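Long-range contact in WbbZ protein (Klebsiella pneumoniae subsp. pneumoniae NTUH-K2044, PDB 6X1L), which is of unknown function but is probably a pyruvyl transferase that modifies sugars of a polysaccharide: residues 28-33 with 196-201. Sequence-based numbering, arbitrary orientation.
Sequences ANPGNA and NGDYWD
W200 and G31 meet at the heart of a contact that illustrates how one isolated antiparallel bridge can tie together two loops of a fold related to GT-B glycosyltransferases. Segment 28-33 follows strand 23-27 of the six-stranded parallel sheet and leads into helix 33-48; segment 196-201 lies in the long loop between strand 167-172 of the four-stranded sheet and helix 203-218. G31 and G197 form a hydrogen-bonded pair: G31 N reaches G197 O at 3.1 Å, and G197 N returns to G31 O at 2.9 Å. A second donor to G31 O, W200 NE1, lies 3.0 Å from it, and this oxygen sits almost in the indole plane. Two N-H groups thus grip G31 O from opposite faces of its carbonyl plane, and the NE1 bond, with the ring-edge neighbours, helps to set the indole's rotation. The packed side is completed by W200 CD1, 3.3 Å from N29 O at the ring edge, by A28 CB against W200 CB, and by A39 of helix 33-48 and S209 of helix 203-218, which touch the indole. Toward solvent the contact is looser. P30 and exposed D198 run side by side, with P30 CG 3.3 Å from D198 OD1, and the same carboxylate oxygen forms a salt bridge with K27. D201 also pairs with K27, through OD2, so K27 probably offsets the negative charge of both carboxylates. At the far end, the D201 side chain, CG anti to the carbonyl carbon (chi1 -64°), turns its other oxygen toward segment 28-33, where A28 N meets the syn side of D201 OD1 at 2.9 Å.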
loop_
_atom_site.group_PDB
_atom_site.type_symbol
_atom_site.label_atom_id
_atom_site.label_comp_id
_atom_site.label_asym_id
_atom_site.label_seq_id
_atom_site.Cartn_x
_atom_site.Cartn_y
_atom_site.Cartn_z
ATOM N N ALA A 28 -16.474 -8.298 -0.141
ATOM C CA ALA A 28 -15.182 -8.456 -0.791
ATOM C C ALA A 28 -14.412 -9.610 -0.163
ATOM O O ALA A 28 -14.449 -9.813 1.053
ATOM C CB ALA A 28 -14.368 -7.164 -0.685
ATOM N N ASN A 29 -13.717 -10.360 -0.997
ATOM C CA ASN A 29 -12.871 -11.439 -0.505
ATOM C C ASN A 29 -11.711 -10.861 0.300
ATOM O O ASN A 29 -11.016 -9.966 -0.190
ATOM C CB ASN A 29 -12.338 -12.258 -1.679
ATOM C CG ASN A 29 -11.593 -13.502 -1.239
ATOM O OD1 ASN A 29 -12.062 -14.245 -0.379
ATOM N ND2 ASN A 29 -10.422 -13.732 -1.827
ATOM N N PRO A 30 -11.489 -11.314 1.530
ATOM C CA PRO A 30 -10.289 -10.904 2.266
ATOM C C PRO A 30 -9.055 -11.644 1.772
ATOM O O PRO A 30 -9.135 -12.714 1.165
ATOM C CB PRO A 30 -10.605 -11.285 3.718
ATOM C CG PRO A 30 -12.081 -11.572 3.746
ATOM C CD PRO A 30 -12.423 -12.066 2.380
ATOM N N GLY A 31 -7.902 -11.049 2.030
ATOM C CA GLY A 31 -6.647 -11.666 1.656
ATOM C C GLY A 31 -5.571 -10.619 1.454
ATOM O O GLY A 31 -5.649 -9.522 1.997
ATOM N N ASN A 32 -4.569 -10.989 0.659
ATOM C CA ASN A 32 -3.411 -10.134 0.445
ATOM C C ASN A 32 -3.736 -9.086 -0.619
ATOM O O ASN A 32 -4.886 -8.921 -1.034
ATOM C CB ASN A 32 -2.182 -10.978 0.103
ATOM C CG ASN A 32 -2.351 -11.808 -1.161
ATOM O OD1 ASN A 32 -2.953 -11.372 -2.142
ATOM N ND2 ASN A 32 -1.794 -13.009 -1.143
ATOM N N ALA A 33 -2.712 -8.358 -1.068
ATOM C CA ALA A 33 -2.921 -7.275 -2.021
ATOM C C ALA A 33 -3.383 -7.775 -3.382
ATOM O O ALA A 33 -3.975 -7.002 -4.143
ATOM C CB ALA A 33 -1.639 -6.451 -2.165
ATOM N N ASN A 196 -2.619 -7.025 3.894
ATOM C CA ASN A 196 -3.042 -8.422 3.992
ATOM C C ASN A 196 -4.067 -8.558 5.109
ATOM O O ASN A 196 -3.703 -8.549 6.288
ATOM C CB ASN A 196 -1.844 -9.334 4.237
ATOM C CG ASN A 196 -2.224 -10.797 4.255
ATOM O OD1 ASN A 196 -3.169 -11.216 3.584
ATOM N ND2 ASN A 196 -1.492 -11.586 5.032
ATOM N N GLY A 197 -5.334 -8.701 4.741
ATOM C CA GLY A 197 -6.391 -8.831 5.729
ATOM C C GLY A 197 -7.744 -8.528 5.105
ATOM O O GLY A 197 -7.891 -8.510 3.884
ATOM N N ASP A 198 -8.721 -8.288 5.978
ATOM C CA ASP A 198 -10.093 -8.001 5.555
ATOM C C ASP A 198 -10.280 -6.498 5.343
ATOM O O ASP A 198 -11.049 -5.826 6.028
ATOM C CB ASP A 198 -11.086 -8.546 6.576
ATOM C CG ASP A 198 -12.507 -8.611 6.037
ATOM O OD1 ASP A 198 -12.687 -8.523 4.805
ATOM O OD2 ASP A 198 -13.445 -8.749 6.850
ATOM N N TYR A 199 -9.548 -5.975 4.359
ATOM C CA TYR A 199 -9.540 -4.546 4.084
ATOM C C TYR A 199 -10.371 -4.147 2.875
ATOM O O TYR A 199 -10.726 -2.972 2.748
ATOM C CB TYR A 199 -8.104 -4.057 3.852
ATOM C CG TYR A 199 -7.175 -4.276 5.022
ATOM C CD1 TYR A 199 -7.306 -3.528 6.180
ATOM C CD2 TYR A 199 -6.160 -5.222 4.961
ATOM C CE1 TYR A 199 -6.454 -3.720 7.258
ATOM C CE2 TYR A 199 -5.304 -5.422 6.033
ATOM C CZ TYR A 199 -5.457 -4.668 7.175
ATOM O OH TYR A 199 -4.611 -4.864 8.244
ATOM N N TRP A 200 -10.702 -5.089 2.000
ATOM C CA TRP A 200 -11.021 -4.739 0.624
ATOM C C TRP A 200 -12.471 -4.322 0.410
ATOM O O TRP A 200 -12.849 -4.045 -0.733
ATOM C CB TRP A 200 -10.625 -5.904 -0.278
ATOM C CG TRP A 200 -9.217 -6.330 0.027
ATOM C CD1 TRP A 200 -8.797 -7.564 0.428
ATOM C CD2 TRP A 200 -8.048 -5.495 0.006
ATOM N NE1 TRP A 200 -7.436 -7.558 0.631
ATOM C CE2 TRP A 200 -6.953 -6.299 0.380
ATOM C CE3 TRP A 200 -7.821 -4.149 -0.306
ATOM C CZ2 TRP A 200 -5.651 -5.801 0.452
ATOM C CZ3 TRP A 200 -6.527 -3.655 -0.233
ATOM C CH2 TRP A 200 -5.460 -4.480 0.140
ATOM N N ASP A 201 -13.272 -4.216 1.471
ATOM C CA ASP A 201 -14.579 -3.582 1.362
ATOM C C ASP A 201 -14.492 -2.062 1.264
ATOM O O ASP A 201 -15.519 -1.407 1.047
ATOM C CB ASP A 201 -15.449 -3.983 2.554
ATOM C CG ASP A 201 -15.746 -5.473 2.575
ATOM O OD1 ASP A 201 -16.330 -5.981 1.591
ATOM O OD2 ASP A 201 -15.385 -6.140 3.567
#